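Local coordinates for protein anopheles gambiae adenosine kinase (PDB 3LOO) that catalyses the transfer of a phosphate from ATP to adenosine, giving AMP, as an adenosine kinase of the pfkB carbohydrate kinase family, at residues Q127-A132 with D159-H164; R206-N211 with E226-Y231. One frame throughout, in Å; residues are numbered along the deposited sequence.

Contact 1: Q127-A132 with D159-H164; sequences QYQRSA and DFTPEH
Gln129 reaches across to the loop 159-164 with its whole side chain and carries the tight part of the contact. CG stands anti to the backbone N (chi1 -175°) and the chain runs on extended, which delivers the amide to Thr161. There both ends of the amide are used: Gln129 OE1 accepts from Thr161 N at 2.9 Å, on a lone pair in the carbonyl plane, while Gln129 NE2 donates to Thr161 OG1 at 2.8 Å. The two bonds fix the amide's rotation. Nearer the strand, Gln129 CB lies over the centre of the His164 imidazole, 3.5 Å from its centroid, a CH-pi contact, and amide and ring are almost parallel. The ring's edge is engaged too, His164 NE2 donating to Gln127 O at 2.8 Å from above the carbonyl plane. Strand 125-131 is one of the two edge strands, within the chain, of the large, mainly parallel sheet of this pfkB-family kinase, bonded through its backbone to 100-107, and the loop leads to helix 168-176. Beyond Gln129 the contact thins to a Ser131 OG-Asp159 OD2 hydrogen bond modelled at a doubtfully short 2.5 Å, with Ser134 a further partner of both side chains. On the solvent side Arg130 points away from the loop, and exposed Glu163 forms a salt bridge with Arg166.

Contact 2: R206-N211 with E226-Y231; sequences RMFMMN and EEIFPY
In this pfkB-type alpha/beta fold a helix packs on the large sheet here: strand 207-211 meets helix 222-228 and the 3-10 turn 229-231 through apolar side chains, with no hydrogen bond between the segments. Ile228 faces Phe208 and Met210 and gives a branch to each. Its CD1 touches CE2 and CZ of Phe208, obliquely to the ring and 3.9 Å from CE2, the side chains crossing at about a right angle; its CG2 meets Met210 SD, also at 3.9 Å. Met210 holds CG between its backbone N and carbonyl carbon (chi1 62°), and from there the thioether also reaches Phe229 obliquely, Met210 SD 4.3 Å from Phe229 CE1, a Met-aromatic contact. Closer to the backbone, Phe208 CB rests 3.4 Å from Tyr231 O. The turn itself is closed by Tyr231 N bonding to Ile228 O at 3.0 Å. Met207 and Met209 point to the other side of the strand, where Met209 packs on Leu324 and Leu327 of helix 315-328. Strand 207-211 runs parallel between 179-183 and 234-238; Phe208 also touches Phe180 and Val182 of the former, and Phe229 reaches Leu235 of the latter.

Both contacts use strands of the same large sheet, but at different depths. Contact 1 sits at an edge strand and is partly buried; contact 2 lies on a strand with parallel neighbours on either side and is buried. Their centres are 22 Å apart and their nearest atoms about 11 Å, so they do not touch. The chemistry follows the place: 127-132 with 159-164 is held mainly by hydrogen bonds of polar groups, with an imidazole face covered by aliphatic carbon, and buries more surface (324 against 221 Å²), whereas 206-211 with 226-231 relies on aliphatic, aromatic and sulfur contacts to a helix and the turn that follows it. In sequence both segments of contact 1 precede those of contact 2.

Contact 1: Q127-A132 with D159-H164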
loop_
_atom_site.group_PDB
_atom_site.type_symbol
_atom_site.label_atom_id
_atom_site.label_comp_id
_atom_site.label_asym_id
_atom_site.label_seq_id
_atom_site.Cartn_x
_atom_site.Cartn_y
_atom_site.Cartn_z
ATOM N N GLN A 127 -4.066 15.189 3.313
ATOM C CA GLN A 127 -5.407 15.759 3.392
ATOM C C GLN A 127 -6.271 14.832 4.229
ATOM O O GLN A 127 -7.172 14.157 3.733
ATOM C CB GLN A 127 -5.926 15.996 1.986
ATOM C CG GLN A 127 -5.117 17.073 1.249
ATOM C CD GLN A 127 -5.373 18.485 1.775
ATOM O OE1 GLN A 127 -4.449 19.307 1.863
ATOM N NE2 GLN A 127 -6.631 18.785 2.096
ATOM N N TYR A 128 -5.904 14.754 5.512
ATOM C CA TYR A 128 -6.570 13.849 6.463
ATOM C C TYR A 128 -7.980 14.338 6.799
ATOM O O TYR A 128 -8.169 15.509 7.123
ATOM C CB TYR A 128 -5.808 13.752 7.792
ATOM C CG TYR A 128 -4.445 13.070 7.806
ATOM C CD1 TYR A 128 -4.082 12.054 6.895
ATOM C CD2 TYR A 128 -3.511 13.445 8.764
ATOM C CE1 TYR A 128 -2.794 11.449 6.973
ATOM C CE2 TYR A 128 -2.257 12.829 8.859
ATOM C CZ TYR A 128 -1.901 11.841 7.964
ATOM O OH TYR A 128 -0.611 11.290 8.094
ATOM N N GLN A 129 -8.949 13.436 6.736
ATOM C CA GLN A 129 -10.204 13.601 7.453
ATOM C C GLN A 129 -9.911 13.375 8.957
ATOM O O GLN A 129 -8.976 12.664 9.323
ATOM C CB GLN A 129 -11.243 12.590 6.926
ATOM C CG GLN A 129 -12.656 12.714 7.496
ATOM C CD GLN A 129 -13.649 11.807 6.786
ATOM O OE1 GLN A 129 -13.272 10.908 6.050
ATOM N NE2 GLN A 129 -14.929 12.037 7.016
ATOM N N ARG A 130 -10.693 14.013 9.819
ATOM C CA ARG A 130 -10.458 13.978 11.263
ATOM C C ARG A 130 -11.648 13.339 11.923
ATOM O O ARG A 130 -12.778 13.739 11.682
ATOM C CB ARG A 130 -10.279 15.389 11.853
ATOM C CG ARG A 130 -9.048 16.098 11.415
ATOM C CD ARG A 130 -7.920 15.370 11.985
ATOM N NE ARG A 130 -6.661 15.912 11.532
ATOM C CZ ARG A 130 -5.531 15.822 12.226
ATOM N NH1 ARG A 130 -5.514 15.246 13.453
ATOM N NH2 ARG A 130 -4.433 16.346 11.692
ATOM N N SER A 131 -11.392 12.333 12.742
ATOM C CA SER A 131 -12.429 11.759 13.600
ATOM C C SER A 131 -12.272 12.315 15.022
ATOM O O SER A 131 -11.195 12.206 15.638
ATOM C CB SER A 131 -12.300 10.242 13.625
ATOM O OG SER A 131 -13.356 9.667 14.373
ATOM N N ALA A 132 -13.323 12.899 15.575
ATOM C CA ALA A 132 -13.227 13.296 16.998
ATOM C C ALA A 132 -13.597 12.140 17.950
ATOM O O ALA A 132 -13.280 12.194 19.171
ATOM C CB ALA A 132 -14.047 14.553 17.291
ATOM N N ASP A 159 -13.153 5.585 10.088
ATOM C CA ASP A 159 -14.138 6.654 10.033
ATOM C C ASP A 159 -14.114 7.458 8.745
ATOM O O ASP A 159 -14.735 8.490 8.680
ATOM C CB ASP A 159 -13.990 7.589 11.244
ATOM C CG ASP A 159 -14.270 6.869 12.576
ATOM O OD1 ASP A 159 -14.829 5.766 12.543
ATOM O OD2 ASP A 159 -13.901 7.385 13.649
ATOM N N PHE A 160 -13.388 7.003 7.720
ATOM C CA PHE A 160 -13.323 7.720 6.465
ATOM C C PHE A 160 -14.697 7.693 5.795
ATOM O O PHE A 160 -15.336 6.650 5.753
ATOM C CB PHE A 160 -12.302 7.074 5.528
ATOM C CG PHE A 160 -12.124 7.804 4.220
ATOM C CD1 PHE A 160 -11.137 8.776 4.091
ATOM C CD2 PHE A 160 -12.935 7.522 3.122
ATOM C CE1 PHE A 160 -10.973 9.484 2.899
ATOM C CE2 PHE A 160 -12.768 8.215 1.924
ATOM C CZ PHE A 160 -11.775 9.190 1.811
ATOM N N THR A 161 -15.116 8.825 5.231
ATOM C CA THR A 161 -16.398 8.877 4.509
ATOM C C THR A 161 -16.239 9.476 3.122
ATOM O O THR A 161 -15.443 10.404 2.933
ATOM C CB THR A 161 -17.483 9.671 5.265
ATOM O OG1 THR A 161 -17.008 10.995 5.524
ATOM C CG2 THR A 161 -17.841 9.017 6.539
ATOM N N PRO A 162 -17.024 8.969 2.151
ATOM C CA PRO A 162 -17.010 9.518 0.786
ATOM C C PRO A 162 -17.178 11.035 0.760
ATOM O O PRO A 162 -16.703 11.693 -0.155
ATOM C CB PRO A 162 -18.222 8.850 0.130
ATOM C CG PRO A 162 -18.379 7.551 0.864
ATOM C CD PRO A 162 -17.904 7.780 2.269
ATOM N N GLU A 163 -17.839 11.576 1.777
ATOM C CA GLU A 163 -18.106 12.996 1.846
ATOM C C GLU A 163 -16.804 13.795 1.938
ATOM O O GLU A 163 -16.731 14.894 1.413
ATOM C CB GLU A 163 -19.038 13.350 3.029
ATOM C CG GLU A 163 -19.760 12.174 3.786
ATOM C CD GLU A 163 -20.577 11.234 2.894
ATOM O OE1 GLU A 163 -21.486 11.711 2.173
ATOM O OE2 GLU A 163 -20.312 10.008 2.921
ATOM N N HIS A 164 -15.770 13.240 2.581
ATOM C CA HIS A 164 -14.468 13.940 2.688
ATOM C C HIS A 164 -13.941 14.337 1.310
ATOM O O HIS A 164 -13.301 15.387 1.134
ATOM C CB HIS A 164 -13.433 13.077 3.434
ATOM C CG HIS A 164 -12.097 13.739 3.620
ATOM N ND1 HIS A 164 -11.918 14.859 4.409
ATOM C CD2 HIS A 164 -10.869 13.418 3.142
ATOM C CE1 HIS A 164 -10.639 15.202 4.403
ATOM N NE2 HIS A 164 -9.980 14.345 3.640
#

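Contact 2: R206-N211 with E226-Y231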
loop_
_atom_site.group_PDB
_atom_site.type_symbol
_atom_site.label_atom_id
_atom_site.label_comp_id
_atom_site.label_asym_id
_atom_site.label_seq_id
_atom_site.Cartn_x
_atom_site.Cartn_y
_atom_site.Cartn_z
ATOM N N ARG A 206 -7.486 8.240 -17.088
ATOM C CA ARG A 206 -6.354 8.314 -16.144
ATOM C C ARG A 206 -5.993 6.949 -15.505
ATOM O O ARG A 206 -6.804 6.027 -15.495
ATOM C CB ARG A 206 -6.615 9.403 -15.098
ATOM C CG ARG A 206 -6.717 10.844 -15.736
ATOM C CD ARG A 206 -7.169 11.886 -14.746
ATOM N NE ARG A 206 -8.565 11.762 -14.379
ATOM C CZ ARG A 206 -9.153 12.396 -13.371
ATOM N NH1 ARG A 206 -8.460 13.223 -12.564
ATOM N NH2 ARG A 206 -10.452 12.200 -13.170
ATOM N N MET A 207 -4.772 6.816 -15.004
ATOM C CA MET A 207 -4.344 5.551 -14.409
ATOM C C MET A 207 -4.897 5.332 -13.002
ATOM O O MET A 207 -4.843 6.222 -12.147
ATOM C CB MET A 207 -2.827 5.433 -14.414
ATOM C CG MET A 207 -2.266 4.994 -15.770
ATOM S SD MET A 207 -0.470 4.975 -15.708
ATOM C CE MET A 207 -0.226 3.290 -15.158
ATOM N N PHE A 208 -5.474 4.153 -12.798
ATOM C CA PHE A 208 -5.939 3.708 -11.458
ATOM C C PHE A 208 -5.132 2.439 -11.148
ATOM O O PHE A 208 -5.012 1.513 -11.972
ATOM C CB PHE A 208 -7.454 3.512 -11.372
ATOM C CG PHE A 208 -7.926 3.095 -9.997
ATOM C CD1 PHE A 208 -8.253 4.043 -9.056
ATOM C CD2 PHE A 208 -7.957 1.730 -9.631
ATOM C CE1 PHE A 208 -8.645 3.677 -7.779
ATOM C CE2 PHE A 208 -8.325 1.335 -8.337
ATOM C CZ PHE A 208 -8.669 2.331 -7.407
ATOM N N MET A 209 -4.517 2.453 -9.981
ATOM C CA MET A 209 -3.589 1.423 -9.592
ATOM C C MET A 209 -3.975 0.981 -8.174
ATOM O O MET A 209 -4.507 1.769 -7.373
ATOM C CB MET A 209 -2.148 1.959 -9.649
ATOM C CG MET A 209 -1.768 2.535 -11.056
ATOM S SD MET A 209 -0.201 3.385 -11.061
ATOM C CE MET A 209 -0.740 4.993 -10.473
ATOM N N MET A 210 -3.700 -0.275 -7.861
ATOM C CA MET A 210 -4.020 -0.774 -6.521
ATOM C C MET A 210 -3.097 -1.906 -6.126
ATOM O O MET A 210 -2.350 -2.434 -6.933
ATOM C CB MET A 210 -5.501 -1.172 -6.390
ATOM C CG MET A 210 -5.978 -2.303 -7.313
ATOM S SD MET A 210 -7.481 -3.158 -6.708
ATOM C CE MET A 210 -6.755 -4.179 -5.402
ATOM N N ASN A 211 -3.158 -2.258 -4.852
ATOM C CA ASN A 211 -2.291 -3.275 -4.315
ATOM C C ASN A 211 -3.196 -4.364 -3.746
ATOM O O ASN A 211 -4.253 -4.040 -3.153
ATOM C CB ASN A 211 -1.505 -2.665 -3.170
ATOM C CG ASN A 211 -0.252 -3.401 -2.890
ATOM O OD1 ASN A 211 -0.279 -4.576 -2.496
ATOM N ND2 ASN A 211 0.889 -2.735 -3.124
ATOM N N GLU A 226 -13.507 -8.192 -7.847
ATOM C CA GLU A 226 -14.067 -8.441 -9.150
ATOM C C GLU A 226 -14.701 -7.181 -9.740
ATOM O O GLU A 226 -14.510 -6.916 -10.923
ATOM C CB GLU A 226 -15.145 -9.531 -9.068
ATOM C CG GLU A 226 -14.602 -10.930 -8.895
ATOM C CD GLU A 226 -15.610 -11.988 -9.351
ATOM O OE1 GLU A 226 -16.771 -11.953 -8.878
ATOM O OE2 GLU A 226 -15.253 -12.794 -10.229
ATOM N N GLU A 227 -15.497 -6.460 -8.944
ATOM C CA GLU A 227 -16.181 -5.289 -9.431
ATOM C C GLU A 227 -15.196 -4.122 -9.815
ATOM O O GLU A 227 -15.448 -3.368 -10.768
ATOM C CB GLU A 227 -17.225 -4.798 -8.407
ATOM C CG GLU A 227 -18.132 -3.675 -8.990
ATOM C CD GLU A 227 -19.191 -3.136 -8.036
ATOM O OE1 GLU A 227 -19.143 -3.377 -6.820
ATOM O OE2 GLU A 227 -20.099 -2.441 -8.507
ATOM N N ILE A 228 -14.071 -3.997 -9.107
ATOM C CA ILE A 228 -13.129 -2.883 -9.367
ATOM C C ILE A 228 -12.085 -3.242 -10.444
ATOM O O ILE A 228 -11.527 -2.355 -11.098
ATOM C CB ILE A 228 -12.421 -2.391 -8.063
ATOM C CG1 ILE A 228 -11.909 -0.942 -8.231
ATOM C CG2 ILE A 228 -11.229 -3.324 -7.692
ATOM C CD1 ILE A 228 -11.586 -0.219 -6.861
ATOM N N PHE A 229 -11.810 -4.532 -10.627
ATOM C CA PHE A 229 -10.795 -4.949 -11.564
ATOM C C PHE A 229 -10.846 -4.379 -12.997
ATOM O O PHE A 229 -9.777 -4.113 -13.539
ATOM C CB PHE A 229 -10.641 -6.465 -11.629
ATOM C CG PHE A 229 -9.657 -7.010 -10.630
ATOM C CD1 PHE A 229 -8.725 -6.180 -10.029
ATOM C CD2 PHE A 229 -9.686 -8.354 -10.269
ATOM C CE1 PHE A 229 -7.818 -6.685 -9.081
ATOM C CE2 PHE A 229 -8.771 -8.874 -9.338
ATOM C CZ PHE A 229 -7.837 -8.038 -8.742
ATOM N N PRO A 230 -12.052 -4.185 -13.609
ATOM C CA PRO A 230 -12.081 -3.617 -14.975
ATOM C C PRO A 230 -11.406 -2.245 -15.059
ATOM O O PRO A 230 -10.941 -1.831 -16.106
ATOM C CB PRO A 230 -13.606 -3.469 -15.255
ATOM C CG PRO A 230 -14.219 -4.684 -14.444
ATOM C CD PRO A 230 -13.417 -4.554 -13.142
ATOM N N TYR A 231 -11.360 -1.541 -13.931
ATOM C CA TYR A 231 -10.846 -0.184 -13.883
ATOM C C TYR A 231 -9.436 -0.144 -13.354
ATOM O O TYR A 231 -8.880 0.933 -13.145
ATOM C CB TYR A 231 -11.734 0.656 -12.986
ATOM C CG TYR A 231 -13.195 0.487 -13.281
ATOM C CD1 TYR A 231 -13.797 1.140 -14.372
ATOM C CD2 TYR A 231 -13.978 -0.380 -12.517
ATOM C CE1 TYR A 231 -15.159 0.970 -14.655
ATOM C CE2 TYR A 231 -15.331 -0.584 -12.809
ATOM C CZ TYR A 231 -15.910 0.097 -13.871
ATOM O OH TYR A 231 -17.259 -0.068 -14.117
#